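Local structure of serine proteinase inhibitor 1 (Myxoma virus, 6BJ5) at residues Leu257-Ala262 / Thr291-Thr296; Ile18-Phe23 / Arg225-Ser230; Asn111-Ile116 / Val131-Leu136. The protein probably inhibits serine endopeptidases as a member of the serpin family and is important for the virulence of myxoma virus. All coordinates share one frame; numbering follows the deposited sequence.

Interaction 1 (Leu257-Ala262 / Thr291-Thr296)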
ATOM      1  N   LEU A 257       7.577   5.923  -3.312  1.00 36.72           N
ATOM      2  CA  LEU A 257       6.577   6.786  -3.928  1.00 25.41           C
ATOM      3  C   LEU A 257       6.470   8.087  -3.162  1.00 24.23           C
ATOM      4  O   LEU A 257       6.476   8.092  -1.926  1.00 19.15           O
ATOM      5  CB  LEU A 257       5.204   6.114  -3.947  1.00 19.73           C
ATOM      6  CG  LEU A 257       5.118   4.733  -4.604  1.00 25.23           C
ATOM      7  CD1 LEU A 257       3.726   4.141  -4.488  1.00 15.68           C
ATOM      8  CD2 LEU A 257       5.566   4.806  -6.049  1.00 12.70           C
ATOM      9  N   ASP A 258       6.387   9.188  -3.913  1.00 33.74           N
ATOM     10  CA  ASP A 258       6.116  10.513  -3.366  1.00 37.14           C
ATOM     11  C   ASP A 258       4.652  10.836  -3.615  1.00 30.89           C
ATOM     12  O   ASP A 258       4.238  11.004  -4.769  1.00 28.87           O
ATOM     13  CB  ASP A 258       7.000  11.577  -4.007  1.00 47.45           C
ATOM     14  CG  ASP A 258       6.860  12.932  -3.340  1.00 52.38           C
ATOM     15  OD1 ASP A 258       5.846  13.178  -2.649  1.00 50.75           O
ATOM     16  OD2 ASP A 258       7.765  13.766  -3.541  1.00 59.10           O
ATOM     17  N   LEU A 259       3.885  10.964  -2.540  1.00 24.46           N
ATOM     18  CA  LEU A 259       2.441  11.065  -2.663  1.00 29.92           C
ATOM     19  C   LEU A 259       1.899  12.476  -2.495  1.00 34.31           C
ATOM     20  O   LEU A 259       0.678  12.653  -2.530  1.00 32.82           O
ATOM     21  CB  LEU A 259       1.779  10.140  -1.637  1.00 14.47           C
ATOM     22  CG  LEU A 259       2.315   8.716  -1.610  1.00 12.00           C
ATOM     23  CD1 LEU A 259       1.659   8.017  -0.436  1.00 24.01           C
ATOM     24  CD2 LEU A 259       1.946   7.992  -2.899  1.00 13.16           C
ATOM     25  N   ARG A 260       2.765  13.483  -2.351  1.00 33.66           N
ATOM     26  CA  ARG A 260       2.279  14.845  -2.161  1.00 29.37           C
ATOM     27  C   ARG A 260       1.429  15.285  -3.335  1.00 30.86           C
ATOM     28  O   ARG A 260       0.334  15.824  -3.157  1.00 44.08           O
ATOM     29  CB  ARG A 260       3.443  15.810  -1.963  1.00 33.66           C
ATOM     30  CG  ARG A 260       3.052  17.269  -2.119  1.00 36.19           C
ATOM     31  CD  ARG A 260       4.139  18.188  -1.599  1.00 46.63           C
ATOM     32  NE  ARG A 260       3.770  19.587  -1.764  1.00 54.63           N
ATOM     33  CZ  ARG A 260       4.198  20.575  -0.988  1.00 51.75           C
ATOM     34  NH1 ARG A 260       4.994  20.312   0.034  1.00 52.58           N
ATOM     35  NH2 ARG A 260       3.811  21.823  -1.224  1.00 53.34           N
ATOM     36  N   ASP A 261       1.926  15.079  -4.547  1.00 32.69           N
ATOM     37  CA  ASP A 261       1.199  15.552  -5.716  1.00 39.58           C
ATOM     38  C   ASP A 261      -0.167  14.862  -5.813  1.00 44.51           C
ATOM     39  O   ASP A 261      -1.196  15.521  -5.996  1.00 51.89           O
ATOM     40  CB  ASP A 261       2.080  15.344  -6.953  1.00 40.99           C
ATOM     41  CG  ASP A 261       1.502  15.954  -8.216  1.00 61.06           C
ATOM     42  OD1 ASP A 261       0.321  15.747  -8.539  1.00 61.58           O
ATOM     43  OD2 ASP A 261       2.254  16.685  -8.893  1.00 79.88           O
ATOM     44  N   ALA A 262      -0.201  13.540  -5.615  1.00 42.48           N
ATOM     45  CA  ALA A 262      -1.467  12.803  -5.635  1.00 33.74           C
ATOM     46  C   ALA A 262      -2.429  13.286  -4.556  1.00 37.61           C
ATOM     47  O   ALA A 262      -3.634  13.423  -4.805  1.00 50.53           O
ATOM     48  CB  ALA A 262      -1.219  11.305  -5.457  1.00 20.85           C
ATOM     49  N   THR A 291       5.313  18.710   4.780  1.00 30.78           N
ATOM     50  CA  THR A 291       6.107  18.979   3.591  1.00 31.64           C
ATOM     51  C   THR A 291       6.129  17.808   2.625  1.00 41.63           C
ATOM     52  O   THR A 291       5.987  18.016   1.417  1.00 43.84           O
ATOM     53  CB  THR A 291       7.554  19.303   3.968  1.00 29.89           C
ATOM     54  OG1 THR A 291       7.593  20.223   5.069  1.00 28.55           O
ATOM     55  CG2 THR A 291       8.263  19.894   2.768  1.00 37.83           C
ATOM     56  N   LYS A 292       6.239  16.573   3.128  1.00 35.50           N
ATOM     57  CA  LYS A 292       6.412  15.405   2.276  1.00 32.78           C
ATOM     58  C   LYS A 292       5.564  14.265   2.809  1.00 30.72           C
ATOM     59  O   LYS A 292       5.442  14.089   4.023  1.00 26.63           O
ATOM     60  CB  LYS A 292       7.883  14.949   2.150  1.00 35.84           C
ATOM     61  CG  LYS A 292       8.898  16.029   1.800  1.00 40.61           C
ATOM     62  CD  LYS A 292      10.336  15.507   1.901  1.00 58.40           C
ATOM     63  CE  LYS A 292      11.308  16.583   2.398  1.00 62.50           C
ATOM     64  NZ  LYS A 292      12.735  16.284   2.065  1.00 58.47           N
ATOM     65  N   VAL A 293       4.999  13.484   1.891  1.00 27.22           N
ATOM     66  CA  VAL A 293       4.384  12.207   2.215  1.00 26.36           C
ATOM     67  C   VAL A 293       5.048  11.171   1.328  1.00 33.19           C
ATOM     68  O   VAL A 293       4.928  11.227   0.094  1.00 27.00           O
ATOM     69  CB  VAL A 293       2.864  12.193   2.010  1.00 28.85           C
ATOM     70  CG1 VAL A 293       2.309  10.828   2.456  1.00 21.60           C
ATOM     71  CG2 VAL A 293       2.201  13.324   2.782  1.00 21.48           C
ATOM     72  N   LEU A 294       5.781  10.250   1.951  1.00 37.11           N
ATOM     73  CA  LEU A 294       6.523   9.223   1.239  1.00 30.50           C
ATOM     74  C   LEU A 294       6.123   7.845   1.728  1.00 23.71           C
ATOM     75  O   LEU A 294       5.903   7.632   2.934  1.00 23.26           O
ATOM     76  CB  LEU A 294       8.028   9.413   1.403  1.00 32.25           C
ATOM     77  CG  LEU A 294       8.531  10.770   0.920  1.00 44.23           C
ATOM     78  CD1 LEU A 294      10.045  10.859   1.071  1.00 44.66           C
ATOM     79  CD2 LEU A 294       8.089  11.040  -0.516  1.00 50.07           C
ATOM     80  N   GLN A 295       5.997   6.926   0.774  1.00 14.69           N
ATOM     81  CA  GLN A 295       5.708   5.528   1.054  1.00 22.87           C
ATOM     82  C   GLN A 295       6.714   4.638   0.331  1.00 27.24           C
ATOM     83  O   GLN A 295       6.899   4.744  -0.889  1.00 22.17           O
ATOM     84  CB  GLN A 295       4.278   5.165   0.630  1.00 21.30           C
ATOM     85  CG  GLN A 295       3.724   3.970   1.367  1.00 25.05           C
ATOM     86  CD  GLN A 295       2.417   3.473   0.800  1.00 32.51           C
ATOM     87  OE1 GLN A 295       2.371   2.829  -0.256  1.00 33.50           O
ATOM     88  NE2 GLN A 295       1.330   3.810   1.487  1.00 18.18           N
ATOM     89  N   THR A 296       7.352   3.750   1.073  1.00 29.52           N
ATOM     90  CA  THR A 296       8.152   2.707   0.463  1.00 24.51           C
ATOM     91  C   THR A 296       7.480   1.377   0.771  1.00 21.71           C
ATOM     92  O   THR A 296       7.153   1.080   1.932  1.00 19.66           O
ATOM     93  CB  THR A 296       9.597   2.733   0.956  1.00 26.12           C
ATOM     94  OG1 THR A 296       9.629   2.372   2.332  1.00 39.09           O
ATOM     95  CG2 THR A 296      10.180   4.109   0.819  1.00 27.41           C
TER

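Interaction 2 (Ile18-Phe23 / Arg225-Ser230)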
ATOM      1  N   ILE A  18      -9.586   7.777  -0.477  1.00 47.18           N
ATOM      2  CA  ILE A  18      -8.356   8.505  -0.825  1.00 38.57           C
ATOM      3  C   ILE A  18      -7.201   7.527  -0.982  1.00 24.20           C
ATOM      4  O   ILE A  18      -6.426   7.600  -1.941  1.00 20.41           O
ATOM      5  CB  ILE A  18      -8.007   9.591   0.209  1.00 31.63           C
ATOM      6  CG1 ILE A  18      -8.945  10.771   0.127  1.00 32.10           C
ATOM      7  CG2 ILE A  18      -6.658  10.181  -0.118  1.00 36.30           C
ATOM      8  CD1 ILE A  18      -8.587  11.838   1.159  1.00 30.49           C
ATOM      9  N   GLY A  19      -7.075   6.594  -0.037  1.00 22.98           N
ATOM     10  CA  GLY A  19      -6.002   5.617  -0.117  1.00 28.54           C
ATOM     11  C   GLY A  19      -6.025   4.863  -1.429  1.00 32.50           C
ATOM     12  O   GLY A  19      -5.001   4.720  -2.102  1.00 33.43           O
ATOM     13  N   LEU A  20      -7.205   4.407  -1.830  1.00 36.92           N
ATOM     14  CA  LEU A  20      -7.324   3.599  -3.031  1.00 35.46           C
ATOM     15  C   LEU A  20      -7.268   4.449  -4.292  1.00 31.30           C
ATOM     16  O   LEU A  20      -6.695   4.031  -5.306  1.00 35.92           O
ATOM     17  CB  LEU A  20      -8.640   2.838  -2.975  1.00 27.17           C
ATOM     18  CG  LEU A  20      -8.849   1.798  -4.053  1.00 31.36           C
ATOM     19  CD1 LEU A  20      -7.843   0.682  -3.737  1.00 26.60           C
ATOM     20  CD2 LEU A  20     -10.305   1.284  -4.048  1.00 12.66           C
ATOM     21  N   TRP A  21      -7.773   5.669  -4.218  1.00 31.56           N
ATOM     22  CA  TRP A  21      -7.737   6.567  -5.356  1.00 30.89           C
ATOM     23  C   TRP A  21      -6.337   7.115  -5.589  1.00 29.07           C
ATOM     24  O   TRP A  21      -6.079   7.677  -6.658  1.00 33.62           O
ATOM     25  CB  TRP A  21      -8.750   7.706  -5.133  1.00 38.78           C
ATOM     26  CG  TRP A  21     -10.211   7.314  -5.349  1.00 50.10           C
ATOM     27  CD1 TRP A  21     -10.939   6.410  -4.625  1.00 56.89           C
ATOM     28  CD2 TRP A  21     -11.112   7.858  -6.321  1.00 61.07           C
ATOM     29  NE1 TRP A  21     -12.225   6.335  -5.105  1.00 61.04           N
ATOM     30  CE2 TRP A  21     -12.357   7.216  -6.145  1.00 64.20           C
ATOM     31  CE3 TRP A  21     -10.980   8.808  -7.339  1.00 65.53           C
ATOM     32  CZ2 TRP A  21     -13.457   7.496  -6.944  1.00 71.16           C
ATOM     33  CZ3 TRP A  21     -12.074   9.088  -8.128  1.00 68.90           C
ATOM     34  CH2 TRP A  21     -13.298   8.435  -7.928  1.00 73.61           C
ATOM     35  N   THR A  22      -5.433   6.982  -4.614  1.00 20.79           N
ATOM     36  CA  THR A  22      -4.077   7.472  -4.827  1.00 17.72           C
ATOM     37  C   THR A  22      -3.338   6.629  -5.854  1.00 24.17           C
ATOM     38  O   THR A  22      -2.439   7.144  -6.534  1.00 27.51           O
ATOM     39  CB  THR A  22      -3.293   7.506  -3.508  1.00 26.89           C
ATOM     40  OG1 THR A  22      -3.939   8.382  -2.571  1.00 25.64           O
ATOM     41  CG2 THR A  22      -1.865   8.011  -3.749  1.00 17.63           C
ATOM     42  N   PHE A  23      -3.700   5.337  -5.996  1.00 29.61           N
ATOM     43  CA  PHE A  23      -2.910   4.464  -6.859  1.00 18.93           C
ATOM     44  C   PHE A  23      -2.908   4.950  -8.294  1.00 25.77           C
ATOM     45  O   PHE A  23      -1.872   4.880  -8.959  1.00 28.09           O
ATOM     46  CB  PHE A  23      -3.387   3.010  -6.800  1.00 28.43           C
ATOM     47  CG  PHE A  23      -2.494   2.069  -7.597  1.00 34.02           C
ATOM     48  CD1 PHE A  23      -1.275   1.636  -7.077  1.00 22.93           C
ATOM     49  CD2 PHE A  23      -2.858   1.642  -8.860  1.00 29.46           C
ATOM     50  CE1 PHE A  23      -0.453   0.816  -7.805  1.00 14.76           C
ATOM     51  CE2 PHE A  23      -2.045   0.819  -9.580  1.00 28.18           C
ATOM     52  CZ  PHE A  23      -0.838   0.405  -9.058  1.00 25.03           C
ATOM     53  N   ARG A 225      -7.740   3.379 -14.232  1.00 51.49           N
ATOM     54  CA  ARG A 225      -8.567   4.577 -14.205  1.00 43.51           C
ATOM     55  C   ARG A 225      -9.984   4.324 -13.701  1.00 43.07           C
ATOM     56  O   ARG A 225     -10.678   5.290 -13.381  1.00 50.87           O
ATOM     57  CB  ARG A 225      -8.579   5.225 -15.584  1.00 31.47           C
ATOM     58  CG  ARG A 225      -7.278   5.969 -15.859  1.00 35.45           C
ATOM     59  CD  ARG A 225      -7.292   6.666 -17.191  1.00 42.66           C
ATOM     60  NE  ARG A 225      -7.275   5.687 -18.271  1.00 52.91           N
ATOM     61  CZ  ARG A 225      -6.163   5.124 -18.737  1.00 65.73           C
ATOM     62  NH1 ARG A 225      -4.981   5.447 -18.217  1.00 68.48           N
ATOM     63  NH2 ARG A 225      -6.232   4.231 -19.715  1.00 68.59           N
ATOM     64  N   ALA A 226     -10.415   3.069 -13.586  1.00 33.32           N
ATOM     65  CA  ALA A 226     -11.742   2.727 -13.093  1.00 25.69           C
ATOM     66  C   ALA A 226     -11.782   2.153 -11.677  1.00 43.79           C
ATOM     67  O   ALA A 226     -12.883   1.947 -11.147  1.00 53.60           O
ATOM     68  CB  ALA A 226     -12.393   1.705 -14.040  1.00 19.28           C
ATOM     69  N   LEU A 227     -10.636   1.819 -11.076  1.00 44.16           N
ATOM     70  CA  LEU A 227     -10.630   1.058  -9.825  1.00 37.69           C
ATOM     71  C   LEU A 227     -11.217   1.875  -8.679  1.00 41.44           C
ATOM     72  O   LEU A 227     -10.739   2.973  -8.378  1.00 41.20           O
ATOM     73  CB  LEU A 227      -9.197   0.635  -9.472  1.00 21.52           C
ATOM     74  CG  LEU A 227      -8.929  -0.637  -8.659  1.00 22.01           C
ATOM     75  CD1 LEU A 227      -8.137  -0.342  -7.429  1.00 26.38           C
ATOM     76  CD2 LEU A 227     -10.191  -1.454  -8.336  1.00 27.74           C
ATOM     77  N   ASP A 228     -12.199   1.321  -7.986  1.00 33.41           N
ATOM     78  CA  ASP A 228     -12.645   1.943  -6.745  1.00 34.70           C
ATOM     79  C   ASP A 228     -13.374   0.882  -5.932  1.00 36.38           C
ATOM     80  O   ASP A 228     -13.473  -0.279  -6.335  1.00 45.57           O
ATOM     81  CB  ASP A 228     -13.462   3.225  -7.013  1.00 46.06           C
ATOM     82  CG  ASP A 228     -14.759   2.996  -7.828  1.00 52.01           C
ATOM     83  OD1 ASP A 228     -15.400   1.919  -7.739  1.00 53.27           O
ATOM     84  OD2 ASP A 228     -15.113   3.921  -8.600  1.00 43.80           O
ATOM     85  N   LEU A 229     -13.815   1.265  -4.742  1.00 30.09           N
ATOM     86  CA  LEU A 229     -14.308   0.249  -3.830  1.00 31.19           C
ATOM     87  C   LEU A 229     -15.611  -0.358  -4.327  1.00 39.57           C
ATOM     88  O   LEU A 229     -15.896  -1.527  -4.033  1.00 42.99           O
ATOM     89  CB  LEU A 229     -14.471   0.835  -2.437  1.00 41.33           C
ATOM     90  CG  LEU A 229     -13.181   0.638  -1.628  1.00 47.74           C
ATOM     91  CD1 LEU A 229     -13.329   1.271  -0.267  1.00 50.62           C
ATOM     92  CD2 LEU A 229     -12.765  -0.832  -1.495  1.00 44.03           C
ATOM     93  N   SER A 230     -16.422   0.413  -5.064  1.00 42.19           N
ATOM     94  CA  SER A 230     -17.608  -0.170  -5.686  1.00 48.05           C
ATOM     95  C   SER A 230     -17.202  -1.267  -6.661  1.00 49.17           C
ATOM     96  O   SER A 230     -17.684  -2.406  -6.585  1.00 43.28           O
ATOM     97  CB  SER A 230     -18.427   0.913  -6.401  1.00 46.94           C
ATOM     98  OG  SER A 230     -17.973   1.141  -7.730  1.00 58.40           O
TER
HETATM   99  O   HOH W   1     -13.682   4.492  -3.703  1.00 19.17           O

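Interaction 3 (Asn111-Ile116 / Val131-Leu136)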
ATOM      1  N   ASN A 111      22.179  10.815  15.403  1.00 92.19           N
ATOM      2  CA  ASN A 111      21.574   9.528  15.707  1.00 97.37           C
ATOM      3  C   ASN A 111      20.043   9.584  15.754  1.00 93.89           C
ATOM      4  O   ASN A 111      19.419   8.626  16.225  1.00 99.45           O
ATOM      5  CB  ASN A 111      22.137   8.967  17.021  1.00101.58           C
ATOM      6  CG  ASN A 111      22.083   9.969  18.170  1.00103.75           C
ATOM      7  OD1 ASN A 111      22.638  11.067  18.083  1.00106.93           O
ATOM      8  ND2 ASN A 111      21.419   9.586  19.256  1.00102.48           N
ATOM      9  N   VAL A 112      19.423  10.665  15.265  1.00 80.65           N
ATOM     10  CA  VAL A 112      17.961  10.714  15.233  1.00 66.36           C
ATOM     11  C   VAL A 112      17.418   9.523  14.445  1.00 52.17           C
ATOM     12  O   VAL A 112      16.541   8.789  14.915  1.00 49.74           O
ATOM     13  CB  VAL A 112      17.464  12.074  14.687  1.00 60.22           C
ATOM     14  CG1 VAL A 112      17.626  12.207  13.180  1.00 59.34           C
ATOM     15  CG2 VAL A 112      16.014  12.305  15.063  1.00 56.71           C
ATOM     16  N   LYS A 113      18.003   9.263  13.278  1.00 47.52           N
ATOM     17  CA  LYS A 113      17.716   8.041  12.540  1.00 47.88           C
ATOM     18  C   LYS A 113      17.930   6.805  13.393  1.00 54.40           C
ATOM     19  O   LYS A 113      17.127   5.866  13.369  1.00 52.15           O
ATOM     20  CB  LYS A 113      18.615   7.982  11.324  1.00 47.50           C
ATOM     21  CG  LYS A 113      18.285   8.990  10.316  1.00 55.39           C
ATOM     22  CD  LYS A 113      17.746   8.304   9.182  1.00 62.29           C
ATOM     23  CE  LYS A 113      18.368   8.765   8.030  1.00 65.28           C
ATOM     24  NZ  LYS A 113      18.385   7.745   7.044  1.00 75.45           N
ATOM     25  N   ASP A 114      19.042   6.772  14.128  1.00 71.71           N
ATOM     26  CA  ASP A 114      19.324   5.616  14.968  1.00 82.12           C
ATOM     27  C   ASP A 114      18.263   5.467  16.047  1.00 72.35           C
ATOM     28  O   ASP A 114      17.738   4.370  16.253  1.00 71.36           O
ATOM     29  CB  ASP A 114      20.729   5.730  15.568  1.00 87.31           C
ATOM     30  CG  ASP A 114      21.813   5.811  14.499  1.00 86.20           C
ATOM     31  OD1 ASP A 114      21.530   5.430  13.338  1.00 76.67           O
ATOM     32  OD2 ASP A 114      22.941   6.251  14.819  1.00 88.43           O
ATOM     33  N   VAL A 115      17.903   6.572  16.709  1.00 65.07           N
ATOM     34  CA  VAL A 115      16.834   6.528  17.705  1.00 53.73           C
ATOM     35  C   VAL A 115      15.564   5.962  17.096  1.00 51.33           C
ATOM     36  O   VAL A 115      14.880   5.131  17.707  1.00 54.36           O
ATOM     37  CB  VAL A 115      16.570   7.926  18.296  1.00 46.18           C
ATOM     38  CG1 VAL A 115      15.542   7.820  19.413  1.00 46.19           C
ATOM     39  CG2 VAL A 115      17.856   8.578  18.801  1.00 26.37           C
ATOM     40  N   ILE A 116      15.232   6.390  15.878  1.00 48.61           N
ATOM     41  CA  ILE A 116      13.917   6.068  15.338  1.00 49.09           C
ATOM     42  C   ILE A 116      13.882   4.647  14.790  1.00 50.79           C
ATOM     43  O   ILE A 116      12.921   3.904  15.023  1.00 61.13           O
ATOM     44  CB  ILE A 116      13.500   7.121  14.294  1.00 42.53           C
ATOM     45  CG1 ILE A 116      13.230   8.455  15.002  1.00 37.54           C
ATOM     46  CG2 ILE A 116      12.250   6.667  13.547  1.00 34.03           C
ATOM     47  CD1 ILE A 116      13.178   9.651  14.083  1.00 46.19           C
ATOM     48  N   VAL A 131      15.212   3.031   5.069  1.00 79.56           N
ATOM     49  CA  VAL A 131      15.025   3.669   3.766  1.00 81.85           C
ATOM     50  C   VAL A 131      14.125   4.896   3.959  1.00 78.69           C
ATOM     51  O   VAL A 131      13.165   5.127   3.211  1.00 66.06           O
ATOM     52  CB  VAL A 131      14.461   2.647   2.750  1.00 83.49           C
ATOM     53  CG1 VAL A 131      14.323   3.226   1.333  1.00 86.57           C
ATOM     54  CG2 VAL A 131      15.337   1.398   2.704  1.00 81.72           C
ATOM     55  N   LEU A 132      14.431   5.689   4.986  1.00 77.39           N
ATOM     56  CA  LEU A 132      13.673   6.885   5.320  1.00 67.43           C
ATOM     57  C   LEU A 132      14.576   8.111   5.408  1.00 79.97           C
ATOM     58  O   LEU A 132      14.179   9.128   5.984  1.00 77.18           O
ATOM     59  CB  LEU A 132      12.897   6.689   6.629  1.00 56.01           C
ATOM     60  CG  LEU A 132      13.613   6.406   7.971  1.00 60.19           C
ATOM     61  CD1 LEU A 132      14.015   7.665   8.692  1.00 58.75           C
ATOM     62  CD2 LEU A 132      12.752   5.596   8.919  1.00 54.53           C
ATOM     63  N   ASP A 133      15.798   8.038   4.868  1.00 88.53           N
ATOM     64  CA  ASP A 133      16.587   9.261   4.758  1.00 94.95           C
ATOM     65  C   ASP A 133      16.098  10.142   3.632  1.00 86.61           C
ATOM     66  O   ASP A 133      16.377  11.345   3.629  1.00 87.16           O
ATOM     67  CB  ASP A 133      18.070   8.980   4.532  1.00108.12           C
ATOM     68  CG  ASP A 133      18.928  10.209   4.811  1.00116.34           C
ATOM     69  OD1 ASP A 133      18.955  10.698   5.959  1.00120.02           O
ATOM     70  OD2 ASP A 133      19.567  10.709   3.867  1.00115.87           O
ATOM     71  N   ALA A 134      15.396   9.553   2.670  1.00 77.22           N
ATOM     72  CA  ALA A 134      14.630  10.335   1.713  1.00 70.65           C
ATOM     73  C   ALA A 134      13.735  11.370   2.394  1.00 67.68           C
ATOM     74  O   ALA A 134      13.476  12.435   1.824  1.00 72.01           O
ATOM     75  CB  ALA A 134      13.801   9.402   0.833  1.00 64.19           C
ATOM     76  N   SER A 135      13.270  11.093   3.618  1.00 60.24           N
ATOM     77  CA  SER A 135      12.197  11.870   4.221  1.00 52.10           C
ATOM     78  C   SER A 135      12.595  12.735   5.414  1.00 53.41           C
ATOM     79  O   SER A 135      11.803  13.596   5.811  1.00 49.17           O
ATOM     80  CB  SER A 135      11.095  10.894   4.675  1.00 42.71           C
ATOM     81  OG  SER A 135       9.835  11.512   4.816  1.00 56.06           O
ATOM     82  N   LEU A 136      13.806  12.610   5.947  1.00 56.96           N
ATOM     83  CA  LEU A 136      14.229  13.432   7.081  1.00 47.40           C
ATOM     84  C   LEU A 136      15.150  14.539   6.608  1.00 48.95           C
ATOM     85  O   LEU A 136      16.260  14.282   6.132  1.00 53.29           O
ATOM     86  CB  LEU A 136      14.881  12.624   8.192  1.00 34.96           C
ATOM     87  CG  LEU A 136      13.796  11.799   8.874  1.00 43.37           C
ATOM     88  CD1 LEU A 136      14.375  10.858   9.919  1.00 48.89           C
ATOM     89  CD2 LEU A 136      12.710  12.694   9.442  1.00 39.59           C
TER

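Interaction 1 (Leu257-Ala262 / Thr291-Thr296)
Leu257 and Gln295 form an antiparallel hydrogen-bonded pair in the large serpin sheet, commonly called sheet A, where strand 243-258 gives way to helix 260-265. The bond from Leu257 N to Gln295 O is 2.8 Å long, and Gln295 N answers to Leu257 O. One step on, Leu259 N still bonds to Val293 O at 2.8 Å, although the chain is already turning. Asp258 and Leu294, the non-hydrogen-bonded pair, share one face of the sheet; methyl CD2 of Leu294 lies 3.6 Å from Asp258 CG. With CG anti to the backbone N (chi1 -173°), the Asp258 carboxylate turns forward along its own chain, and OD1 caps Arg260 N. On the other face CD1 of Leu259 sits 4.0 Å from CB of Gln295, and also touches CG1 of Val293, whose side chain it crosses at about a right angle. NE2 of the buried Gln295 bonds to Thr312 OG1 on strand 305-314 and to Ser36 O. Arg260, extended from CG to NE, reaches across to the residues before strand 293-302: its NH1 gives an in-plane N-H to a lone pair of Thr291 O, at 2.9 Å.

Interaction 2 (Ile18-Phe23 / Arg225-Ser230)
Leu20 is the residue that does most of the packing here: it points from the first helix of the model straight at the turn between helices 220-226 and 229-238. CG stands anti to the backbone N (chi1 -172°), which carries the fork of the side chain out to the turn with one methyl for each side of it. CD1 meets CD1 of Leu227 at 3.8 Å, the two side chains crossing at about a right angle. CD2 lies against the backbone, 3.6 Å from Asp228 C and equally near Leu229 N, and touches Leu229 CG at 3.8 Å. This is the tight part. The side chains that meet in it are apolar, though Leu20 CD2 also lies on the peptide backbone, and no direct hydrogen bond joins the two segments. Met31 of the neighbouring chain packs on both Leu20 and Leu227, while Val232 and Trp235 of helix 229-238 also pack on Leu227.

The Trp21 side is looser. Its indole runs alongside the Asp228 side chain, pointing the same way, with the ring and carboxylate planes 25° apart; the one close approach is from Trp21 NE1 to Asp228 CB, 3.9 Å. A water carries the polar link instead: it lies at the ring edge, in plane, and accepts from Trp21 NE1 at 2.7 Å, with a second, weak bond from Leu229 N. The carboxylate is occupied with its own helix. OD1 of Asp228 accepts from Leu231 N and, on its syn side, from Ser230 OG at 2.7 Å. Arg24 makes a cation-pi contact with the Trp21 ring. The arrangement is consistent with the serpin fold, the N-terminal helix (probably helix A) packing against the junction of two helices that correspond to G and H, with an N-capping aspartate starting the second.

Interaction 3 (Asn111-Ile116 / Val131-Leu136)
Lys113 of helix 112-120 runs past Leu132 towards Asp133, and loses more surface to this contact than any other residue in it. In serpin terms the helix corresponds to helix F, which lies across sheet A, and 131-136 belongs to the irregular linker that leads from it back to strand 142-153. The aliphatic part of Lys113 does the firm packing. Its CD rests 3.8 Å from CD1 of Leu132, the two side chains sliding past each other in opposite directions; the lysine chain is bent at chi2 and chi3. Leu132 has CG between its backbone N and carbonyl carbon (chi1 61°), and in that setting its CD1 lies against the lysine.

Leu136 comes next in buried surface. It points at the helix and puts CD1 near two residues about one turn apart, Ile116 and Lys113, the latter 4.3 Å away at CD. Phe107 packs on both Ile116 and Leu136, and Val105 of strand 103-105 also lies on Ile116, so the hydrophobic patch continues towards the sheet. The charged end of the lysine is less certain. A salt bridge to Asp133 is modelled, but atoms of the two side chains overlap, so the bridge is doubtful, and Arg130 brings another positive charge near. The widest of the apolar approaches is that of Leu136 CD1 to Ile116 CD1, 4.5 Å.

In the fold
From the N terminus, segment 18-23 comes first and waits about 200 residues for 225-230, so interaction 2 closes the longest loop. Interaction 3 lies wholly within that loop: it folds the linker back on helix 112-120 across only 14 intervening residues. Interaction 1 follows both, bringing 291-296 beside 257-262 after 28 residues. None cross. In space interaction 1 stands between the other two. Thr22 CG2 of interaction 2 packs on Leu259 and Ala262, where strand 243-258 gives way to helix 260-265, while Leu294 meets Ala134 and Ser135 of interaction 3. The N-terminal segment, the sheet and the linker after helix 112-120 are thus joined in one series of contacts, although interactions 2 and 3 remain about 15 Å apart at their nearest atoms.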